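Local coordinates for protein 3' terminal uridylyl transferase (Trypanosoma brucei, PDB 5HZD) that catalyses the addition of uridines from UTP to the 3' hydroxyl of guide RNAs, ribosomal RNAs and some mRNAs in mitochondrial RNA editing, at residues Thr335-Asn340 with Asp467-Asn472; Ser297-Lys302 with Pro354-Leu359; Tyr461-Glu466 with Arg477-Thr482. One frame throughout, in Å; residues are numbered along the deposited sequence.

Contact 1. Residues Thr335-Asn340 with Asp467-Asn472; sequences TSYAIN and DPYEEN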
loop_
_atom_site.group_PDB
_atom_site.type_symbol
_atom_site.label_atom_id
_atom_site.label_comp_id
_atom_site.label_asym_id
_atom_site.label_seq_id
_atom_site.Cartn_x
_atom_site.Cartn_y
_atom_site.Cartn_z
ATOM N N THR A 335 -1.978 5.618 -9.959
ATOM C CA THR A 335 -1.759 4.635 -8.919
ATOM C C THR A 335 -2.699 4.892 -7.744
ATOM O O THR A 335 -3.335 5.959 -7.634
ATOM C CB THR A 335 -0.338 4.781 -8.373
ATOM O OG1 THR A 335 -0.147 6.127 -7.901
ATOM C CG2 THR A 335 0.685 4.482 -9.445
ATOM N N SER A 336 -2.752 3.954 -6.813
ATOM C CA SER A 336 -3.540 4.182 -5.608
ATOM C C SER A 336 -3.014 5.369 -4.816
ATOM O O SER A 336 -3.794 6.141 -4.223
ATOM C CB SER A 336 -3.571 2.928 -4.736
ATOM O OG SER A 336 -4.296 1.902 -5.424
ATOM N N TYR A 337 -1.704 5.559 -4.806
ATOM C CA TYR A 337 -1.126 6.712 -4.134
ATOM C C TYR A 337 -1.656 8.005 -4.759
ATOM O O TYR A 337 -2.023 8.924 -4.022
ATOM C CB TYR A 337 0.404 6.658 -4.259
ATOM C CG TYR A 337 1.201 7.691 -3.481
ATOM C CD1 TYR A 337 0.964 7.930 -2.138
ATOM C CD2 TYR A 337 2.277 8.345 -4.078
ATOM C CE1 TYR A 337 1.748 8.851 -1.413
ATOM C CE2 TYR A 337 3.074 9.256 -3.361
ATOM C CZ TYR A 337 2.801 9.502 -2.036
ATOM O OH TYR A 337 3.594 10.409 -1.334
ATOM N N ALA A 338 -1.710 8.074 -6.084
ATOM C CA ALA A 338 -2.212 9.286 -6.756
ATOM C C ALA A 338 -3.664 9.591 -6.350
ATOM O O ALA A 338 -4.048 10.773 -6.153
ATOM C CB ALA A 338 -2.113 9.140 -8.253
ATOM N N ILE A 339 -4.484 8.546 -6.243
ATOM C CA ILE A 339 -5.886 8.740 -5.850
ATOM C C ILE A 339 -5.952 9.275 -4.417
ATOM O O ILE A 339 -6.736 10.175 -4.130
ATOM C CB ILE A 339 -6.712 7.443 -5.984
ATOM C CG1 ILE A 339 -6.666 6.902 -7.425
ATOM C CG2 ILE A 339 -8.213 7.696 -5.614
ATOM C CD1 ILE A 339 -7.104 7.908 -8.506
ATOM N N ASN A 340 -5.125 8.746 -3.507
ATOM C CA ASN A 340 -5.115 9.285 -2.145
ATOM C C ASN A 340 -4.693 10.757 -2.136
ATOM O O ASN A 340 -5.229 11.569 -1.362
ATOM C CB ASN A 340 -4.171 8.479 -1.248
ATOM C CG ASN A 340 -4.820 7.259 -0.659
ATOM O OD1 ASN A 340 -5.978 7.289 -0.264
ATOM N ND2 ASN A 340 -4.068 6.165 -0.591
ATOM N N ASP A 467 4.100 14.508 -7.255
ATOM C CA ASP A 467 4.549 13.553 -6.238
ATOM C C ASP A 467 5.180 14.319 -5.066
ATOM O O ASP A 467 6.028 15.207 -5.262
ATOM C CB ASP A 467 5.586 12.594 -6.830
ATOM C CG ASP A 467 5.969 11.506 -5.869
ATOM O OD1 ASP A 467 6.748 11.777 -4.946
ATOM O OD2 ASP A 467 5.513 10.373 -6.047
ATOM N N PRO A 468 4.753 14.008 -3.828
ATOM C CA PRO A 468 5.232 14.779 -2.679
ATOM C C PRO A 468 6.752 14.782 -2.486
ATOM O O PRO A 468 7.298 15.817 -2.102
ATOM C CB PRO A 468 4.557 14.069 -1.502
ATOM C CG PRO A 468 3.255 13.624 -2.071
ATOM C CD PRO A 468 3.612 13.149 -3.474
ATOM N N TYR A 469 7.421 13.664 -2.766
ATOM C CA TYR A 469 8.865 13.579 -2.453
ATOM C C TYR A 469 9.791 13.446 -3.655
ATOM O O TYR A 469 11.007 13.650 -3.537
ATOM C CB TYR A 469 9.133 12.459 -1.439
ATOM C CG TYR A 469 8.438 12.693 -0.111
ATOM C CD1 TYR A 469 8.787 13.777 0.709
ATOM C CD2 TYR A 469 7.425 11.842 0.308
ATOM C CE1 TYR A 469 8.139 14.005 1.914
ATOM C CE2 TYR A 469 6.774 12.056 1.510
ATOM C CZ TYR A 469 7.128 13.131 2.291
ATOM O OH TYR A 469 6.496 13.330 3.480
ATOM N N GLU A 470 9.241 13.132 -4.816
ATOM C CA GLU A 470 10.055 13.163 -6.031
ATOM C C GLU A 470 9.779 14.428 -6.857
ATOM O O GLU A 470 8.731 14.536 -7.513
ATOM C CB GLU A 470 9.815 11.906 -6.849
ATOM C CG GLU A 470 10.708 11.810 -8.078
ATOM C CD GLU A 470 10.907 10.378 -8.556
ATOM O OE1 GLU A 470 11.203 10.187 -9.760
ATOM O OE2 GLU A 470 10.782 9.448 -7.722
ATOM N N GLU A 471 10.712 15.372 -6.883
ATOM C CA GLU A 471 10.474 16.558 -7.704
ATOM C C GLU A 471 10.459 16.229 -9.199
ATOM O O GLU A 471 11.103 15.285 -9.676
ATOM C CB GLU A 471 11.440 17.703 -7.405
ATOM C CG GLU A 471 10.876 19.074 -7.794
ATOM C CD GLU A 471 11.912 20.187 -7.672
ATOM O OE1 GLU A 471 11.697 21.283 -8.243
ATOM O OE2 GLU A 471 12.948 19.964 -7.002
ATOM N N ASN A 472 9.641 16.996 -9.898
ATOM C CA ASN A 472 9.455 16.879 -11.319
ATOM C C ASN A 472 8.894 15.564 -11.792
ATOM O O ASN A 472 9.128 15.189 -12.932
ATOM C CB ASN A 472 10.739 17.217 -12.085
ATOM C CG ASN A 472 10.437 17.709 -13.484
ATOM O OD1 ASN A 472 9.381 18.309 -13.715
ATOM N ND2 ASN A 472 11.331 17.433 -14.426
HETATM O O HOH W 1 6.037 10.830 -2.527
#

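Contact 2. Residues Ser297-Lys302 with Pro354-Leu359; sequences STLLRK and PYVDPL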
loop_
_atom_site.group_PDB
_atom_site.type_symbol
_atom_site.label_atom_id
_atom_site.label_comp_id
_atom_site.label_asym_id
_atom_site.label_seq_id
_atom_site.Cartn_x
_atom_site.Cartn_y
_atom_site.Cartn_z
ATOM N N SER A 297 3.938 6.441 3.286
ATOM C CA SER A 297 2.829 5.917 4.098
ATOM C C SER A 297 2.626 6.762 5.356
ATOM O O SER A 297 1.494 6.983 5.796
ATOM C CB SER A 297 3.086 4.449 4.488
ATOM O OG SER A 297 3.133 3.617 3.336
ATOM N N THR A 298 3.711 7.270 5.929
ATOM C CA THR A 298 3.639 8.051 7.144
ATOM C C THR A 298 2.989 9.410 6.846
ATOM O O THR A 298 2.181 9.899 7.645
ATOM C CB THR A 298 5.046 8.208 7.739
ATOM O OG1 THR A 298 5.579 6.899 7.998
ATOM C CG2 THR A 298 4.997 9.000 9.019
ATOM N N LEU A 299 3.268 9.985 5.676
ATOM C CA LEU A 299 2.575 11.228 5.286
ATOM C C LEU A 299 1.063 10.990 5.142
ATOM O O LEU A 299 0.250 11.792 5.658
ATOM C CB LEU A 299 3.123 11.728 3.945
ATOM C CG LEU A 299 2.438 13.001 3.411
ATOM C CD1 LEU A 299 2.543 14.148 4.399
ATOM C CD2 LEU A 299 3.063 13.354 2.046
ATOM N N LEU A 300 0.703 9.892 4.467
ATOM C CA LEU A 300 -0.712 9.550 4.305
ATOM C C LEU A 300 -1.353 9.383 5.659
ATOM O O LEU A 300 -2.446 9.897 5.874
ATOM C CB LEU A 300 -0.930 8.278 3.464
ATOM C CG LEU A 300 -0.487 8.366 1.990
ATOM C CD1 LEU A 300 -0.780 7.086 1.299
ATOM C CD2 LEU A 300 -1.235 9.489 1.267
ATOM N N ARG A 301 -0.690 8.677 6.582
ATOM C CA ARG A 301 -1.303 8.418 7.888
ATOM C C ARG A 301 -1.634 9.702 8.634
ATOM O O ARG A 301 -2.741 9.846 9.206
ATOM C CB ARG A 301 -0.380 7.534 8.729
ATOM C CG ARG A 301 -1.031 7.042 9.986
ATOM C CD ARG A 301 -0.031 6.274 10.829
ATOM N NE ARG A 301 -0.622 6.030 12.141
ATOM C CZ ARG A 301 -0.556 6.868 13.186
ATOM N NH1 ARG A 301 0.125 8.015 13.120
ATOM N NH2 ARG A 301 -1.175 6.553 14.316
ATOM N N LYS A 302 -0.718 10.664 8.616
ATOM C CA LYS A 302 -0.936 11.917 9.321
ATOM C C LYS A 302 -2.158 12.653 8.762
ATOM O O LYS A 302 -3.034 13.094 9.521
ATOM C CB LYS A 302 0.327 12.762 9.211
ATOM C CG LYS A 302 0.311 13.985 10.076
ATOM C CD LYS A 302 1.705 14.615 10.119
ATOM C CE LYS A 302 1.726 15.873 10.975
ATOM N NZ LYS A 302 1.417 15.625 12.422
ATOM N N PRO A 354 -6.241 19.919 8.247
ATOM C CA PRO A 354 -5.149 20.897 8.212
ATOM C C PRO A 354 -4.093 20.523 7.175
ATOM O O PRO A 354 -3.855 19.357 6.863
ATOM C CB PRO A 354 -4.544 20.799 9.625
ATOM C CG PRO A 354 -5.647 20.277 10.482
ATOM C CD PRO A 354 -6.353 19.279 9.573
ATOM N N TYR A 355 -3.437 21.542 6.625
ATOM C CA TYR A 355 -2.309 21.281 5.733
ATOM C C TYR A 355 -1.125 20.643 6.469
ATOM O O TYR A 355 -0.815 21.021 7.611
ATOM C CB TYR A 355 -1.876 22.609 5.065
ATOM C CG TYR A 355 -0.658 22.432 4.201
ATOM C CD1 TYR A 355 -0.763 21.797 2.963
ATOM C CD2 TYR A 355 0.600 22.873 4.627
ATOM C CE1 TYR A 355 0.359 21.583 2.181
ATOM C CE2 TYR A 355 1.737 22.669 3.825
ATOM C CZ TYR A 355 1.589 22.024 2.616
ATOM O OH TYR A 355 2.710 21.833 1.849
ATOM N N VAL A 356 -0.473 19.674 5.828
ATOM C CA VAL A 356 0.784 19.117 6.334
ATOM C C VAL A 356 1.840 19.211 5.233
ATOM O O VAL A 356 1.642 18.674 4.128
ATOM C CB VAL A 356 0.638 17.628 6.686
ATOM C CG1 VAL A 356 1.982 17.064 7.191
ATOM C CG2 VAL A 356 -0.447 17.409 7.719
ATOM N N ASP A 357 2.951 19.890 5.509
ATOM C CA ASP A 357 4.033 19.926 4.524
ATOM C C ASP A 357 4.703 18.553 4.465
ATOM O O ASP A 357 5.086 18.009 5.514
ATOM C CB ASP A 357 5.049 20.994 4.914
ATOM C CG ASP A 357 6.023 21.312 3.790
ATOM O OD1 ASP A 357 6.477 20.388 3.090
ATOM O OD2 ASP A 357 6.337 22.509 3.591
ATOM N N PRO A 358 4.832 17.960 3.265
ATOM C CA PRO A 358 5.543 16.674 3.220
ATOM C C PRO A 358 6.912 16.714 3.927
ATOM O O PRO A 358 7.314 15.703 4.508
ATOM C CB PRO A 358 5.659 16.404 1.719
ATOM C CG PRO A 358 4.338 17.013 1.178
ATOM C CD PRO A 358 4.281 18.318 1.938
ATOM N N LEU A 359 7.569 17.859 3.949
ATOM C CA LEU A 359 8.877 17.991 4.627
ATOM C C LEU A 359 8.844 17.804 6.147
ATOM O O LEU A 359 9.893 17.614 6.777
ATOM C CB LEU A 359 9.536 19.327 4.270
ATOM C CG LEU A 359 9.862 19.464 2.772
ATOM C CD1 LEU A 359 10.671 20.713 2.508
ATOM C CD2 LEU A 359 10.574 18.231 2.230
#

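Contact 3. Residues Tyr461-Glu466 with Arg477-Thr482; sequences YELCIE and RHIGVT. With SO4 (sulfate ion), chain C.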
loop_
_atom_site.group_PDB
_atom_site.type_symbol
_atom_site.label_atom_id
_atom_site.label_comp_id
_atom_site.label_asym_id
_atom_site.label_seq_id
_atom_site.Cartn_x
_atom_site.Cartn_y
_atom_site.Cartn_z
ATOM N N TYR A 461 1.186 16.385 -19.435
ATOM C CA TYR A 461 0.825 17.310 -18.362
ATOM C C TYR A 461 -0.622 17.740 -18.538
ATOM O O TYR A 461 -0.985 18.892 -18.287
ATOM C CB TYR A 461 1.738 18.547 -18.385
ATOM C CG TYR A 461 3.201 18.253 -18.105
ATOM C CD1 TYR A 461 3.581 17.544 -16.978
ATOM C CD2 TYR A 461 4.200 18.707 -18.962
ATOM C CE1 TYR A 461 4.914 17.278 -16.705
ATOM C CE2 TYR A 461 5.544 18.437 -18.704
ATOM C CZ TYR A 461 5.889 17.738 -17.563
ATOM O OH TYR A 461 7.219 17.466 -17.298
ATOM N N GLU A 462 -1.459 16.806 -18.989
ATOM C CA GLU A 462 -2.882 17.056 -19.120
ATOM C C GLU A 462 -3.552 17.061 -17.766
ATOM O O GLU A 462 -4.250 18.027 -17.400
ATOM C CB GLU A 462 -3.504 15.952 -19.972
ATOM C CG GLU A 462 -4.882 16.266 -20.477
ATOM C CD GLU A 462 -4.948 17.391 -21.509
ATOM O OE1 GLU A 462 -4.057 17.533 -22.396
ATOM O OE2 GLU A 462 -5.935 18.148 -21.429
ATOM N N LEU A 463 -3.375 15.964 -17.040
ATOM C CA LEU A 463 -3.832 15.888 -15.660
ATOM C C LEU A 463 -2.602 15.830 -14.788
ATOM O O LEU A 463 -1.780 14.905 -14.935
ATOM C CB LEU A 463 -4.649 14.614 -15.440
ATOM C CG LEU A 463 -5.810 14.337 -16.390
ATOM C CD1 LEU A 463 -6.597 13.139 -15.852
ATOM C CD2 LEU A 463 -6.705 15.563 -16.493
ATOM N N CYS A 464 -2.439 16.797 -13.888
ATOM C CA CYS A 464 -1.194 16.883 -13.132
ATOM C C CYS A 464 -1.371 16.666 -11.644
ATOM O O CYS A 464 -2.178 17.355 -11.001
ATOM C CB CYS A 464 -0.554 18.259 -13.342
ATOM S SG CYS A 464 -0.010 18.501 -15.045
ATOM N N ILE A 465 -0.597 15.729 -11.092
ATOM C CA ILE A 465 -0.575 15.477 -9.652
ATOM C C ILE A 465 0.909 15.424 -9.289
ATOM O O ILE A 465 1.663 14.601 -9.841
ATOM C CB ILE A 465 -1.228 14.127 -9.319
ATOM C CG1 ILE A 465 -2.696 14.138 -9.746
ATOM C CG2 ILE A 465 -1.127 13.871 -7.831
ATOM C CD1 ILE A 465 -3.398 12.796 -9.438
ATOM N N GLU A 466 1.338 16.327 -8.420
ATOM C CA GLU A 466 2.748 16.400 -8.043
ATOM C C GLU A 466 3.064 15.317 -7.005
ATOM O O GLU A 466 2.371 15.197 -5.976
ATOM C CB GLU A 466 3.065 17.802 -7.496
ATOM C CG GLU A 466 4.547 17.981 -7.058
ATOM C CD GLU A 466 4.971 19.411 -6.719
ATOM O OE1 GLU A 466 4.136 20.296 -6.403
ATOM O OE2 GLU A 466 6.196 19.674 -6.777
ATOM N N ARG A 477 1.715 11.444 -15.718
ATOM C CA ARG A 477 2.589 11.580 -16.869
ATOM C C ARG A 477 2.283 10.704 -18.070
ATOM O O ARG A 477 2.755 10.992 -19.172
ATOM C CB ARG A 477 4.054 11.374 -16.459
ATOM C CG ARG A 477 4.347 9.964 -15.960
ATOM C CD ARG A 477 5.699 9.872 -15.252
ATOM N NE ARG A 477 5.888 8.525 -14.675
ATOM C CZ ARG A 477 5.320 8.099 -13.549
ATOM N NH1 ARG A 477 4.497 8.895 -12.856
ATOM N NH2 ARG A 477 5.565 6.867 -13.110
ATOM N N HIS A 478 1.519 9.632 -17.884
ATOM C CA HIS A 478 1.173 8.804 -19.043
ATOM C C HIS A 478 -0.232 9.064 -19.559
ATOM O O HIS A 478 -0.682 8.379 -20.488
ATOM C CB HIS A 478 1.303 7.300 -18.736
ATOM C CG HIS A 478 2.638 6.901 -18.180
ATOM N ND1 HIS A 478 3.811 7.014 -18.895
ATOM C CD2 HIS A 478 2.974 6.383 -16.976
ATOM C CE1 HIS A 478 4.818 6.591 -18.148
ATOM N NE2 HIS A 478 4.336 6.200 -16.983
ATOM N N ILE A 479 -0.914 10.060 -18.985
ATOM C CA ILE A 479 -2.288 10.348 -19.361
ATOM C C ILE A 479 -2.386 11.443 -20.406
ATOM O O ILE A 479 -2.337 12.637 -20.079
ATOM C CB ILE A 479 -3.142 10.688 -18.114
ATOM C CG1 ILE A 479 -3.046 9.533 -17.115
ATOM C CG2 ILE A 479 -4.589 10.983 -18.541
ATOM C CD1 ILE A 479 -3.787 9.784 -15.799
ATOM N N GLY A 480 -2.500 11.045 -21.671
ATOM C CA GLY A 480 -2.715 11.989 -22.747
ATOM C C GLY A 480 -4.178 12.398 -22.861
ATOM O O GLY A 480 -4.995 12.011 -22.027
ATOM N N VAL A 481 -4.526 13.155 -23.888
ATOM C CA VAL A 481 -5.846 13.788 -23.927
ATOM C C VAL A 481 -7.023 12.802 -23.930
ATOM O O VAL A 481 -7.971 12.988 -23.148
ATOM C CB VAL A 481 -5.975 14.820 -25.066
ATOM C CG1 VAL A 481 -5.882 14.180 -26.452
ATOM C CG2 VAL A 481 -7.282 15.631 -24.902
ATOM N N THR A 482 -6.992 11.778 -24.776
ATOM C CA THR A 482 -8.117 10.836 -24.776
ATOM C C THR A 482 -8.175 10.077 -23.462
ATOM O O THR A 482 -9.264 9.887 -22.899
ATOM C CB THR A 482 -8.130 9.878 -26.014
ATOM O OG1 THR A 482 -6.943 9.072 -26.019
ATOM C CG2 THR A 482 -8.204 10.683 -27.259
HETATM S S SO4 C . 7.994 5.695 -15.885
HETATM O O1 SO4 C . 8.902 5.649 -14.744
HETATM O O2 SO4 C . 8.581 4.965 -17.012
HETATM O O3 SO4 C . 7.779 7.090 -16.274
HETATM O O4 SO4 C . 6.722 5.077 -15.501
HETATM O O HOH W 2 -1.493 14.057 -18.036
#

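Contact 1. Residues Thr335-Asn340 with Asp467-Asn472
The phenol of Y337 reaches from helix 336-349 to D467 and P468, and its hydroxyl end does much of the touching. Y337 OH lies 3.3 Å from P468 CG, the tyrosine and the proline pointing at one another across the gap. Further back, Y337 CE2 lies 3.9 Å from P468 CD, the proline approaching the ring obliquely. D467 arrives roughly at a right angle to the tyrosine and puts OD2 at the ring edge, in its plane, 3.8 Å from Y337 CE2; the carboxylate itself is turned 60° out of that plane. No direct hydrogen bond joins the two segments. A water bridges them instead, 2.8 Å from Y337 OH and donating to D467 OD1 over 2.7 Å.

That oxygen also accepts two backbone N-H groups, Y469 N at 3.0 Å and E470 N at 2.8 Å, which come from opposite faces of the carboxylate plane. This is an Asx turn extended to an Asx motif, in what has been assigned as the nucleotide recognition motif, and with three donors on OD1 the rotation of the carboxylate is fixed. Y337 belongs to the UTP site. Its CG stands anti to the backbone N (chi1 -173°), which directs the ring toward P468.

Further out, T335 caps the first turn of the helix, its OG1 accepting from A338 N at 3.1 Å. Behind P468, the ring of Y469 has the proline CB above one face, toward the rim, while its hydroxyl is hydrogen-bonded to P358 O. N296, another UTP-binding residue, touches both tyrosines.

Contact 2. Residues Ser297-Lys302 with Pro354-Leu359
L299, on helix 292-304, spreads its two methyl groups over V356 and P358. CD1 takes the valine, 4.1 Å from V356 CG1, the two side chains running antiparallel alongside one another. CD2 takes the proline ring, lying 4.0 Å from P358 CG. The branch point is brought there by a first torsion of 178°, with CG opposite the backbone N and pointing into the loop that follows helix 336-349. The same CD2 also touches P468 and Y469, so two loops meet on this methyl.

The next residue, L300, turns to a different neighbour and packs on Y337, N340 and I344 of helix 336-349. Adjacent faces of helix 292-304 thus meet that helix and the loop after it. The first turns of helix 292-304 carry UTP-binding residues, S297 among them, and L299 follows these closely.

One turn after L299, K302 lays its aliphatic chain across V356. Its CD comes within 3.8 Å of V356 CG1, and CE lies 4.0 Å from the same methyl. The chain is straight up to CE and bends only at the last torsion, 64°, which carries NZ away from the valine. V356 CG1 is therefore shared by a leucine and the stem of a lysine. The loop is shaped by an Asx turn, in which D357 OD1 accepts from L359 N at 2.9 Å, and V356 N is held by Y303 OH.

With no hydrogen bond between the two segments, their association rests on methyl, methylene and proline-ring contacts, and the lysine ammonium can remain near solvent while its carbons cover the buried valine.

Contact 3. Residues Tyr461-Glu466 with Arg477-Thr482
Just before I479, which meets L463 across the contact, the chain carries two flat groups, the R477 guanidinium and the H478 imidazole, which turn their edges to one sulfate ion, whose sulfur lies in both planes. The imidazole has R477 CG over the centre of one face; the guanidinium has H478 CD2 toward the rim of one of its faces. Both residues lie in the turn leading to helix 481-497, where G480 is the N-cap, and the start of this helix packs on the C2H2-type zinc finger.

The arginine, extended from CG to NE, donates through NE to sulfate O3 at 2.9 Å. Its NH2 reaches sulfate O4 at 3.2 Å, and that oxygen also receives H478 NE2 at 3.0 Å. Three N-H groups therefore hold an anion that probably comes from the crystallisation liquor.

The apolar part of the pairing is L463 on I479, which meet at an oblique angle, with L463 CD1 4.0 Å from I479 CG2. A chi1 of -56° puts the isoleucine CG1 opposite the carbonyl carbon, leaving CG2 anti to N and facing the leucine. E462 places CB 3.5 Å from I479 O, then bends at its second torsion (68°) and ends at H19 of the zinc finger, to which OE2 is hydrogen-bonded. V481 continues this surface, touching L22 and L23, with its side chain about 4 Å from that of the zinc ligand C8 at their nearest atoms.

The polar link across the pair is a water that accepts from L463 N at 2.9 Å; it lies 2.6 Å from I479 O and probably donates to it, although other acceptors are within its reach.

Overall arrangement
Contacts 1 and 2 are neighbours, with centres 12 Å apart, and Y469 joins them: its OH lies 2.7 Å from P358 O and 3.7 Å from L299 CD2. Together they bring UTP-binding residues of helices 292-304 and 336-349 beside the assigned nucleotide recognition motif. The segments of contact 3 flank 467-472 in the chain, 461-466 running straight into it; the centres of contacts 1 and 3 are 13 Å apart, and I465 CD1 packs 3.9 Å from A338 O on helix 336-349. The far end of contact 3 adjoins the zinc finger, V481 being about 7 Å from the zinc ion at the nearest atoms. Contacts 2 and 3 do not touch; their nearest atoms are about 8 Å apart.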